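Cell division protein FtsX (Streptococcus pneumoniae, PDB 6HE6) forms with FtsE the ABC transporter complex FtsEX of cell division, its large extracellular loop interacting with the peptidoglycan hydrolase PcsB. Local coordinates at residues R11-R17 with G111-D117; T51-F57 with A88-N94; E21-Q25 with N36-V42. All coordinates share one frame; numbering follows the deposited sequence.

Contact 1: residues R11-R17 with G111-D117; sequences RVVVYIR and GVSEVQD
Main-chain bonds between Val13 and Gln116 pair the two strands antiparallel: Val13 N donates to Gln116 O at 3.0 Å, and Gln116 N returns the bond. Two residues on, Tyr15 N meets Glu114 O. Tyr15 O takes the N-H of Ser113, N to O 2.8 Å; a weak second bond runs from Glu114 N to Tyr15 O at 3.4 Å. Two residues thus oppose Tyr15, which defines a classic beta bulge. Past it, Arg17 N reaches Gly111 O in a nearly straight bond, 173° at the hydrogen.

Among the polar side chains, Tyr15 holds CG anti to its carbonyl carbon (chi1 -64°); the ring lies on the Gln116 face and its hydroxyl donates to Gln116 OE1 at 2.9 Å. That oxygen sits at the ring's edge, amide and ring planes only 22° apart. Arg11, bent at chi2 and chi3, brings NH2 edge-on to 3.1 Å from Asp117 O, while its NH1 bonds to Asn8.

Apolar contacts lie on the side of Val14 and Val115, covered by helices 41-47 and 99-107. There Val12 CG1 meets Val115 CG2 at 3.6 Å. Strand 112-116 is thus the edge strand beside strand 11-16 in a ferredoxin-like beta-alpha-beta-beta-alpha-beta sheet, consistent with the dimeric alpha/beta barrel clan.

Contact 2: residues T51-F57 with A88-N94; sequences TVKSVTF and AYIVEAN
Val55 chi1 of 48° puts CG1 between N and the carbonyl carbon and CG2 anti to N, which lays CG2 3.4 Å from Tyr89 CD1. In Phe57 the CG atom is anti to N (chi1 -168°), and the ring swings out so that its edge addresses the face of Tyr89: the pair is edge-to-face, centroids 5.4 Å apart and planes at 60°, with Phe57 CD1 offset toward the rim of the tyrosine ring.

On the opposite face Glu92 is extended from the strand and receives the hydroxyl of Ser54, OG to OE1 2.9 Å, through the anti lone pair of OE1. One water joins Ser54 OG, Thr56 OG1 and Ile90 O, giving to both Ser54 OG and the carbonyl. The aliphatic part of Lys53 runs beside Glu92, CD to OE1 3.7 Å, while their charged ends stay apart.

Backbone bonds fix the register: Ile90 N to Thr56 O is 2.9 Å, and Lys53 N to Glu92 O is 2.7 Å. The strand gains a residue here, Lys53 and Ser54 sharing Glu92 as partner: a classic beta bulge.

Strand 52-58 is outermost in the sheet, and strand 88-93 separates it from strand 11-16. Helix 41-47 packs Tyr43 on Val55 and Tyr89, and helix 99-107 brings Ile102 to Val52 and Ala93.

Contact 3: residues E21-Q25 with N36-V42; sequences EDNSQ and NNDYHKV
Gln25 lies over one face of the Tyr39 ring, its CG 4.0 Å from the centroid, a CH-pi contact in which the two side chains point the same way. His40 covers the opposite face, its CG 3.4 Å above the ring plane and offset toward the rim, while the main chain at Asn23 and Ser24 borders the edge. His40 in turn stacks with Tyr43.

The Asn36 amide is held by main-chain carbonyls: ND2 donates to Ser24 O at 2.8 Å and, weakly, to Glu21 O. Its OD1 accepts from Asp38 N at 2.9 Å, closing an Asx turn, with the donor well above the carbonyl plane. With CG anti to N (chi1 180°), the amide extends into the 21-25 loop, and Asn36 N bonds to Gln25 O.

Asp22 O accepts His40 N at 2.8 Å and more weakly His40 ND1. The carboxylate turns to the helix start, where OD1 takes Val42 N at 2.8 Å in a nearly straight bond (171°), met on its syn side but 29° out of the carboxylate plane. OD2 takes Tyr43 N, with Tyr89 as a further partner. These N-H groups would probably stabilise the negative charge. Such capping of a helix N-terminus by a carboxylate, supplied by the preceding loop 21-25, leaves His40 at the N-cap position itself.

Contacts 1 and 2 belong to one antiparallel sheet, ordered 52-58, 88-93, 11-16, 112-116, with their centres about 11 Å apart. Its two inner strands meet directly, Val12 O receiving Val91 N at 2.7 Å. Contact 3 lies beyond the sheet, its centre about 15 Å from that of contact 1 and 17 Å from that of contact 2. Asp22 OD2 and Tyr89 OH, 2.6 Å apart, tie it to contact 2; Val112 CG2 and Val42 CG1, 4.0 Å apart, join it to contact 1. Along the chain contact 1 encloses the other two, contact 3 closing before contact 2 opens. All three build one ferredoxin-like extracellular domain, from which the hairpin of strands 26-29 and 32-35 projects.

Contact 1: residues R11-R17 with G111-D117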
loop_
_atom_site.group_PDB
_atom_site.type_symbol
_atom_site.label_atom_id
_atom_site.label_comp_id
_atom_site.label_asym_id
_atom_site.label_seq_id
_atom_site.Cartn_x
_atom_site.Cartn_y
_atom_site.Cartn_z
ATOM N N ARG A 11 -6.128 0.209 -11.986
ATOM C CA ARG A 11 -5.284 0.316 -10.807
ATOM C C ARG A 11 -5.970 1.192 -9.767
ATOM O O ARG A 11 -6.522 2.249 -10.097
ATOM C CB ARG A 11 -3.916 0.872 -11.201
ATOM C CG ARG A 11 -2.956 1.158 -10.065
ATOM C CD ARG A 11 -2.277 2.504 -10.277
ATOM N NE ARG A 11 -3.137 3.586 -9.805
ATOM C CZ ARG A 11 -3.785 4.432 -10.601
ATOM N NH1 ARG A 11 -3.665 4.329 -11.919
ATOM N NH2 ARG A 11 -4.556 5.380 -10.079
ATOM N N VAL A 12 -5.976 0.727 -8.520
ATOM C CA VAL A 12 -6.383 1.531 -7.378
ATOM C C VAL A 12 -5.273 1.447 -6.344
ATOM O O VAL A 12 -4.750 0.360 -6.074
ATOM C CB VAL A 12 -7.721 1.068 -6.769
ATOM C CG1 VAL A 12 -8.011 1.833 -5.503
ATOM C CG2 VAL A 12 -8.856 1.275 -7.746
ATOM N N VAL A 13 -4.890 2.593 -5.790
ATOM C CA VAL A 13 -3.822 2.669 -4.805
ATOM C C VAL A 13 -4.464 2.956 -3.461
ATOM O O VAL A 13 -5.262 3.892 -3.332
ATOM C CB VAL A 13 -2.777 3.744 -5.159
ATOM C CG1 VAL A 13 -1.668 3.744 -4.136
ATOM C CG2 VAL A 13 -2.215 3.501 -6.538
ATOM N N VAL A 14 -4.137 2.136 -2.472
ATOM C CA VAL A 14 -4.727 2.209 -1.149
ATOM C C VAL A 14 -3.615 2.551 -0.168
ATOM O O VAL A 14 -2.721 1.732 0.065
ATOM C CB VAL A 14 -5.419 0.897 -0.767
ATOM C CG1 VAL A 14 -5.991 0.997 0.650
ATOM C CG2 VAL A 14 -6.508 0.591 -1.746
ATOM N N TYR A 15 -3.669 3.751 0.412
ATOM C CA TYR A 15 -2.637 4.222 1.332
ATOM C C TYR A 15 -2.985 3.854 2.764
ATOM O O TYR A 15 -4.134 3.990 3.183
ATOM C CB TYR A 15 -2.451 5.738 1.211
ATOM C CG TYR A 15 -1.945 6.123 -0.141
ATOM C CD1 TYR A 15 -0.604 6.002 -0.453
ATOM C CD2 TYR A 15 -2.806 6.567 -1.124
ATOM C CE1 TYR A 15 -0.130 6.326 -1.704
ATOM C CE2 TYR A 15 -2.341 6.897 -2.374
ATOM C CZ TYR A 15 -1.000 6.767 -2.659
ATOM O OH TYR A 15 -0.532 7.100 -3.903
ATOM N N ILE A 16 -1.986 3.385 3.510
ATOM C CA ILE A 16 -2.181 2.840 4.849
ATOM C C ILE A 16 -1.847 3.929 5.856
ATOM O O ILE A 16 -0.895 4.696 5.646
ATOM C CB ILE A 16 -1.306 1.590 5.084
ATOM C CG1 ILE A 16 -1.623 0.503 4.066
ATOM C CG2 ILE A 16 -1.520 1.024 6.494
ATOM C CD1 ILE A 16 -0.467 -0.443 3.839
ATOM N N ARG A 17 -2.630 4.008 6.945
ATOM C CA ARG A 17 -2.348 4.960 8.017
ATOM C C ARG A 17 -0.920 4.788 8.517
ATOM O O ARG A 17 -0.419 3.668 8.640
ATOM C CB ARG A 17 -3.325 4.778 9.191
ATOM C CG ARG A 17 -4.751 5.263 8.931
ATOM C CD ARG A 17 -5.419 5.687 10.220
ATOM N NE ARG A 17 -4.635 6.723 10.879
ATOM C CZ ARG A 17 -4.560 6.885 12.195
ATOM N NH1 ARG A 17 -5.226 6.074 13.005
ATOM N NH2 ARG A 17 -3.812 7.855 12.704
ATOM N N GLY A 111 -7.725 1.429 9.111
ATOM C CA GLY A 111 -6.329 1.404 8.760
ATOM C C GLY A 111 -6.020 2.101 7.451
ATOM O O GLY A 111 -4.880 2.537 7.252
ATOM N N VAL A 112 -7.004 2.226 6.559
ATOM C CA VAL A 112 -6.807 2.911 5.282
ATOM C C VAL A 112 -6.819 4.417 5.526
ATOM O O VAL A 112 -7.783 4.957 6.080
ATOM C CB VAL A 112 -7.891 2.515 4.268
ATOM C CG1 VAL A 112 -7.906 3.489 3.089
ATOM C CG2 VAL A 112 -7.688 1.094 3.788
ATOM N N SER A 113 -5.749 5.105 5.118
ATOM C CA SER A 113 -5.684 6.558 5.268
ATOM C C SER A 113 -6.359 7.265 4.106
ATOM O O SER A 113 -7.155 8.184 4.308
ATOM C CB SER A 113 -4.235 7.027 5.381
ATOM O OG SER A 113 -4.144 8.411 5.088
ATOM N N GLU A 114 -6.053 6.841 2.885
ATOM C CA GLU A 114 -6.595 7.453 1.686
ATOM C C GLU A 114 -6.542 6.442 0.554
ATOM O O GLU A 114 -5.778 5.479 0.595
ATOM C CB GLU A 114 -5.823 8.710 1.296
ATOM C CG GLU A 114 -6.738 9.797 0.829
ATOM C CD GLU A 114 -7.357 10.514 1.991
ATOM O OE1 GLU A 114 -6.588 11.069 2.803
ATOM O OE2 GLU A 114 -8.602 10.500 2.108
ATOM N N VAL A 115 -7.358 6.680 -0.463
ATOM C CA VAL A 115 -7.411 5.824 -1.642
ATOM C C VAL A 115 -7.417 6.703 -2.886
ATOM O O VAL A 115 -8.194 7.661 -2.975
ATOM C CB VAL A 115 -8.641 4.894 -1.627
ATOM C CG1 VAL A 115 -9.890 5.665 -1.256
ATOM C CG2 VAL A 115 -8.825 4.245 -2.978
ATOM N N GLN A 116 -6.545 6.380 -3.836
ATOM C CA GLN A 116 -6.442 7.075 -5.111
ATOM C C GLN A 116 -6.968 6.171 -6.221
ATOM O O GLN A 116 -6.643 4.979 -6.275
ATOM C CB GLN A 116 -4.986 7.473 -5.384
ATOM C CG GLN A 116 -4.590 7.400 -6.838
ATOM C CD GLN A 116 -3.119 7.674 -7.076
ATOM O OE1 GLN A 116 -2.317 7.713 -6.141
ATOM N NE2 GLN A 116 -2.747 7.807 -8.343
ATOM N N ASP A 117 -7.797 6.724 -7.096
ATOM C CA ASP A 117 -8.314 5.922 -8.200
ATOM C C ASP A 117 -7.752 6.404 -9.533
ATOM O O ASP A 117 -6.899 7.293 -9.569
ATOM C CB ASP A 117 -9.848 5.946 -8.222
ATOM C CG ASP A 117 -10.412 7.322 -8.515
ATOM O OD1 ASP A 117 -9.637 8.304 -8.553
ATOM O OD2 ASP A 117 -11.640 7.420 -8.717
#

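Contact 2: residues T51-F57 with A88-N94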
loop_
_atom_site.group_PDB
_atom_site.type_symbol
_atom_site.label_atom_id
_atom_site.label_comp_id
_atom_site.label_asym_id
_atom_site.label_seq_id
_atom_site.Cartn_x
_atom_site.Cartn_y
_atom_site.Cartn_z
ATOM N N THR A 51 -14.324 -8.241 -6.809
ATOM C CA THR A 51 -13.897 -7.564 -8.025
ATOM C C THR A 51 -12.406 -7.216 -8.062
ATOM O O THR A 51 -11.977 -6.556 -9.012
ATOM C CB THR A 51 -14.706 -6.291 -8.220
ATOM O OG1 THR A 51 -14.618 -5.504 -7.035
ATOM C CG2 THR A 51 -16.179 -6.629 -8.480
ATOM N N VAL A 52 -11.590 -7.650 -7.081
ATOM C CA VAL A 52 -10.150 -7.391 -7.124
ATOM C C VAL A 52 -9.387 -8.639 -7.558
ATOM O O VAL A 52 -9.680 -9.759 -7.120
ATOM C CB VAL A 52 -9.619 -6.874 -5.773
ATOM C CG1 VAL A 52 -10.466 -5.735 -5.268
ATOM C CG2 VAL A 52 -9.598 -7.980 -4.773
ATOM N N LYS A 53 -8.379 -8.445 -8.410
ATOM C CA LYS A 53 -7.589 -9.569 -8.900
ATOM C C LYS A 53 -6.273 -9.755 -8.151
ATOM O O LYS A 53 -5.829 -10.894 -7.963
ATOM C CB LYS A 53 -7.299 -9.417 -10.401
ATOM C CG LYS A 53 -6.390 -10.547 -10.951
ATOM C CD LYS A 53 -6.090 -10.455 -12.449
ATOM C CE LYS A 53 -6.374 -11.804 -13.125
ATOM N NZ LYS A 53 -6.491 -11.728 -14.615
ATOM N N SER A 54 -5.622 -8.675 -7.731
ATOM C CA SER A 54 -4.362 -8.800 -7.010
ATOM C C SER A 54 -4.162 -7.571 -6.131
ATOM O O SER A 54 -4.649 -6.481 -6.443
ATOM C CB SER A 54 -3.188 -8.963 -7.980
ATOM O OG SER A 54 -3.002 -7.771 -8.722
ATOM N N VAL A 55 -3.446 -7.758 -5.021
ATOM C CA VAL A 55 -3.122 -6.664 -4.119
ATOM C C VAL A 55 -1.675 -6.847 -3.679
ATOM O O VAL A 55 -1.320 -7.871 -3.081
ATOM C CB VAL A 55 -4.069 -6.601 -2.916
ATOM C CG1 VAL A 55 -4.201 -7.927 -2.347
ATOM C CG2 VAL A 55 -3.541 -5.672 -1.832
ATOM N N THR A 56 -0.840 -5.873 -4.003
ATOM C CA THR A 56 0.606 -5.966 -3.872
ATOM C C THR A 56 1.111 -4.838 -2.986
ATOM O O THR A 56 0.847 -3.666 -3.269
ATOM C CB THR A 56 1.256 -5.877 -5.257
ATOM O OG1 THR A 56 0.704 -6.895 -6.108
ATOM C CG2 THR A 56 2.742 -6.055 -5.154
ATOM N N PHE A 57 1.828 -5.184 -1.914
ATOM C CA PHE A 57 2.398 -4.169 -1.041
ATOM C C PHE A 57 3.455 -3.330 -1.761
ATOM O O PHE A 57 4.338 -3.862 -2.438
ATOM C CB PHE A 57 3.034 -4.815 0.205
ATOM C CG PHE A 57 3.395 -3.820 1.292
ATOM C CD1 PHE A 57 2.429 -2.997 1.849
ATOM C CD2 PHE A 57 4.698 -3.710 1.754
ATOM C CE1 PHE A 57 2.762 -2.083 2.849
ATOM C CE2 PHE A 57 5.026 -2.817 2.740
ATOM C CZ PHE A 57 4.059 -1.996 3.289
ATOM N N ALA A 88 1.528 1.531 0.908
ATOM C CA ALA A 88 0.361 1.456 0.049
ATOM C C ALA A 88 0.180 0.032 -0.449
ATOM O O ALA A 88 1.133 -0.745 -0.527
ATOM C CB ALA A 88 0.484 2.423 -1.141
ATOM N N TYR A 89 -1.064 -0.304 -0.794
ATOM C CA TYR A 89 -1.347 -1.502 -1.571
ATOM C C TYR A 89 -1.739 -1.079 -2.982
ATOM O O TYR A 89 -2.514 -0.132 -3.167
ATOM C CB TYR A 89 -2.468 -2.349 -0.932
ATOM C CG TYR A 89 -1.983 -3.172 0.248
ATOM C CD1 TYR A 89 -1.102 -4.234 0.065
ATOM C CD2 TYR A 89 -2.389 -2.875 1.537
ATOM C CE1 TYR A 89 -0.661 -4.990 1.139
ATOM C CE2 TYR A 89 -1.944 -3.618 2.619
ATOM C CZ TYR A 89 -1.072 -4.665 2.408
ATOM O OH TYR A 89 -0.608 -5.389 3.470
ATOM N N ILE A 90 -1.199 -1.773 -3.969
ATOM C CA ILE A 90 -1.532 -1.533 -5.368
ATOM C C ILE A 90 -2.546 -2.601 -5.741
ATOM O O ILE A 90 -2.214 -3.789 -5.800
ATOM C CB ILE A 90 -0.291 -1.574 -6.272
ATOM C CG1 ILE A 90 0.865 -0.755 -5.698
ATOM C CG2 ILE A 90 -0.647 -1.108 -7.683
ATOM C CD1 ILE A 90 0.671 0.762 -5.735
ATOM N N VAL A 91 -3.795 -2.192 -5.937
ATOM C CA VAL A 91 -4.904 -3.115 -6.160
ATOM C C VAL A 91 -5.238 -3.117 -7.642
ATOM O O VAL A 91 -5.348 -2.049 -8.260
ATOM C CB VAL A 91 -6.134 -2.721 -5.324
ATOM C CG1 VAL A 91 -7.302 -3.687 -5.559
ATOM C CG2 VAL A 91 -5.784 -2.635 -3.809
ATOM N N GLU A 92 -5.392 -4.315 -8.210
ATOM C CA GLU A 92 -5.795 -4.493 -9.597
ATOM C C GLU A 92 -7.249 -4.949 -9.635
ATOM O O GLU A 92 -7.578 -6.006 -9.088
ATOM C CB GLU A 92 -4.894 -5.516 -10.287
ATOM C CG GLU A 92 -5.336 -5.882 -11.704
ATOM C CD GLU A 92 -4.485 -6.988 -12.294
ATOM O OE1 GLU A 92 -3.840 -7.706 -11.502
ATOM O OE2 GLU A 92 -4.459 -7.143 -13.535
ATOM N N ALA A 93 -8.111 -4.151 -10.270
ATOM C CA ALA A 93 -9.523 -4.481 -10.445
ATOM C C ALA A 93 -9.703 -5.510 -11.559
ATOM O O ALA A 93 -8.832 -5.692 -12.403
ATOM C CB ALA A 93 -10.342 -3.232 -10.779
ATOM N N ASN A 94 -10.862 -6.178 -11.569
ATOM C CA ASN A 94 -11.138 -7.124 -12.646
ATOM C C ASN A 94 -11.521 -6.411 -13.940
ATOM O O ASN A 94 -11.228 -6.912 -15.032
ATOM C CB ASN A 94 -12.252 -8.093 -12.233
ATOM C CG ASN A 94 -11.729 -9.331 -11.497
ATOM O OD1 ASN A 94 -10.562 -9.715 -11.626
ATOM N ND2 ASN A 94 -12.600 -9.954 -10.711
HETATM O O HOH W 1 -1.429 -5.694 -7.632
#

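Contact 3: residues E21-Q25 with N36-V42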
loop_
_atom_site.group_PDB
_atom_site.type_symbol
_atom_site.label_atom_id
_atom_site.label_comp_id
_atom_site.label_asym_id
_atom_site.label_seq_id
_atom_site.Cartn_x
_atom_site.Cartn_y
_atom_site.Cartn_z
ATOM N N GLU A 21 1.122 -1.043 10.601
ATOM C CA GLU A 21 2.107 -1.799 9.842
ATOM C C GLU A 21 1.400 -3.060 9.351
ATOM O O GLU A 21 1.454 -4.122 9.965
ATOM C CB GLU A 21 3.365 -2.078 10.696
ATOM C CG GLU A 21 4.297 -0.859 10.778
ATOM C CD GLU A 21 5.161 -0.841 12.024
ATOM O OE1 GLU A 21 5.792 -1.874 12.316
ATOM O OE2 GLU A 21 5.232 0.213 12.692
ATOM N N ASP A 22 0.699 -2.923 8.227
ATOM C CA ASP A 22 -0.110 -4.027 7.729
ATOM C C ASP A 22 0.743 -5.146 7.149
ATOM O O ASP A 22 0.289 -6.294 7.117
ATOM C CB ASP A 22 -1.093 -3.517 6.679
ATOM C CG ASP A 22 -2.254 -4.460 6.473
ATOM O OD1 ASP A 22 -3.051 -4.594 7.414
ATOM O OD2 ASP A 22 -2.370 -5.049 5.369
ATOM N N ASN A 23 1.961 -4.836 6.711
ATOM C CA ASN A 23 2.834 -5.776 6.023
ATOM C C ASN A 23 3.876 -6.387 6.947
ATOM O O ASN A 23 4.702 -7.191 6.498
ATOM C CB ASN A 23 3.524 -5.067 4.851
ATOM C CG ASN A 23 4.455 -5.974 4.078
ATOM O OD1 ASN A 23 5.669 -5.783 4.085
ATOM N ND2 ASN A 23 3.892 -6.969 3.419
ATOM N N SER A 24 3.867 -6.021 8.219
ATOM C CA SER A 24 4.850 -6.496 9.176
ATOM C C SER A 24 4.270 -7.665 9.947
ATOM O O SER A 24 3.268 -7.507 10.645
ATOM C CB SER A 24 5.262 -5.381 10.134
ATOM O OG SER A 24 5.829 -4.308 9.410
ATOM N N GLN A 25 4.928 -8.825 9.840
ATOM C CA GLN A 25 4.469 -10.029 10.525
ATOM C C GLN A 25 4.753 -9.982 12.014
ATOM O O GLN A 25 3.968 -10.514 12.800
ATOM C CB GLN A 25 5.129 -11.275 9.925
ATOM C CG GLN A 25 4.996 -11.404 8.422
ATOM C CD GLN A 25 5.859 -12.519 7.863
ATOM O OE1 GLN A 25 7.084 -12.448 7.899
ATOM N NE2 GLN A 25 5.217 -13.553 7.342
ATOM N N ASN A 36 2.540 -9.566 15.265
ATOM C CA ASN A 36 1.710 -8.400 14.986
ATOM C C ASN A 36 0.284 -8.880 14.757
ATOM O O ASN A 36 -0.023 -9.438 13.700
ATOM C CB ASN A 36 2.243 -7.655 13.761
ATOM C CG ASN A 36 1.420 -6.434 13.421
ATOM O OD1 ASN A 36 0.498 -6.093 14.144
ATOM N ND2 ASN A 36 1.741 -5.777 12.307
ATOM N N ASN A 37 -0.591 -8.666 15.740
ATOM C CA ASN A 37 -1.993 -9.041 15.584
ATOM C C ASN A 37 -2.689 -8.292 14.454
ATOM O O ASN A 37 -3.718 -8.762 13.960
ATOM C CB ASN A 37 -2.755 -8.793 16.884
ATOM C CG ASN A 37 -2.351 -9.743 17.975
ATOM O OD1 ASN A 37 -1.828 -10.820 17.705
ATOM N ND2 ASN A 37 -2.592 -9.353 19.221
ATOM N N ASP A 38 -2.180 -7.134 14.049
ATOM C CA ASP A 38 -2.812 -6.369 12.986
ATOM C C ASP A 38 -2.268 -6.716 11.608
ATOM O O ASP A 38 -2.572 -6.012 10.642
ATOM C CB ASP A 38 -2.667 -4.872 13.254
ATOM C CG ASP A 38 -3.463 -4.422 14.465
ATOM O OD1 ASP A 38 -4.328 -5.200 14.926
ATOM O OD2 ASP A 38 -3.237 -3.290 14.944
ATOM N N TYR A 39 -1.503 -7.800 11.499
ATOM C CA TYR A 39 -0.874 -8.176 10.244
ATOM C C TYR A 39 -1.930 -8.517 9.208
ATOM O O TYR A 39 -2.824 -9.338 9.459
ATOM C CB TYR A 39 0.060 -9.366 10.464
ATOM C CG TYR A 39 0.633 -9.958 9.201
ATOM C CD1 TYR A 39 1.504 -9.233 8.411
ATOM C CD2 TYR A 39 0.283 -11.238 8.790
ATOM C CE1 TYR A 39 2.029 -9.776 7.253
ATOM C CE2 TYR A 39 0.794 -11.781 7.640
ATOM C CZ TYR A 39 1.671 -11.050 6.877
ATOM O OH TYR A 39 2.194 -11.571 5.725
ATOM N N HIS A 40 -1.842 -7.871 8.048
ATOM C CA HIS A 40 -2.668 -8.200 6.883
ATOM C C HIS A 40 -4.145 -7.917 7.095
ATOM O O HIS A 40 -4.987 -8.364 6.297
ATOM C CB HIS A 40 -2.462 -9.661 6.457
ATOM C CG HIS A 40 -1.313 -9.855 5.520
ATOM N ND1 HIS A 40 -0.534 -8.809 5.077
ATOM C CD2 HIS A 40 -0.827 -10.964 4.920
ATOM C CE1 HIS A 40 0.386 -9.264 4.250
ATOM N NE2 HIS A 40 0.236 -10.571 4.142
ATOM N N LYS A 41 -4.491 -7.154 8.135
ATOM C CA LYS A 41 -5.881 -6.736 8.330
ATOM C C LYS A 41 -6.416 -6.011 7.102
ATOM O O LYS A 41 -7.544 -6.256 6.655
ATOM C CB LYS A 41 -5.979 -5.823 9.554
ATOM C CG LYS A 41 -6.725 -6.406 10.744
ATOM C CD LYS A 41 -6.178 -7.754 11.156
ATOM C CE LYS A 41 -7.044 -8.393 12.243
ATOM N NZ LYS A 41 -7.424 -7.434 13.322
ATOM N N VAL A 42 -5.625 -5.085 6.558
ATOM C CA VAL A 42 -6.066 -4.339 5.384
ATOM C C VAL A 42 -5.937 -5.186 4.131
ATOM O O VAL A 42 -6.845 -5.201 3.284
ATOM C CB VAL A 42 -5.277 -3.029 5.257
ATOM C CG1 VAL A 42 -5.672 -2.309 3.979
ATOM C CG2 VAL A 42 -5.510 -2.167 6.495
#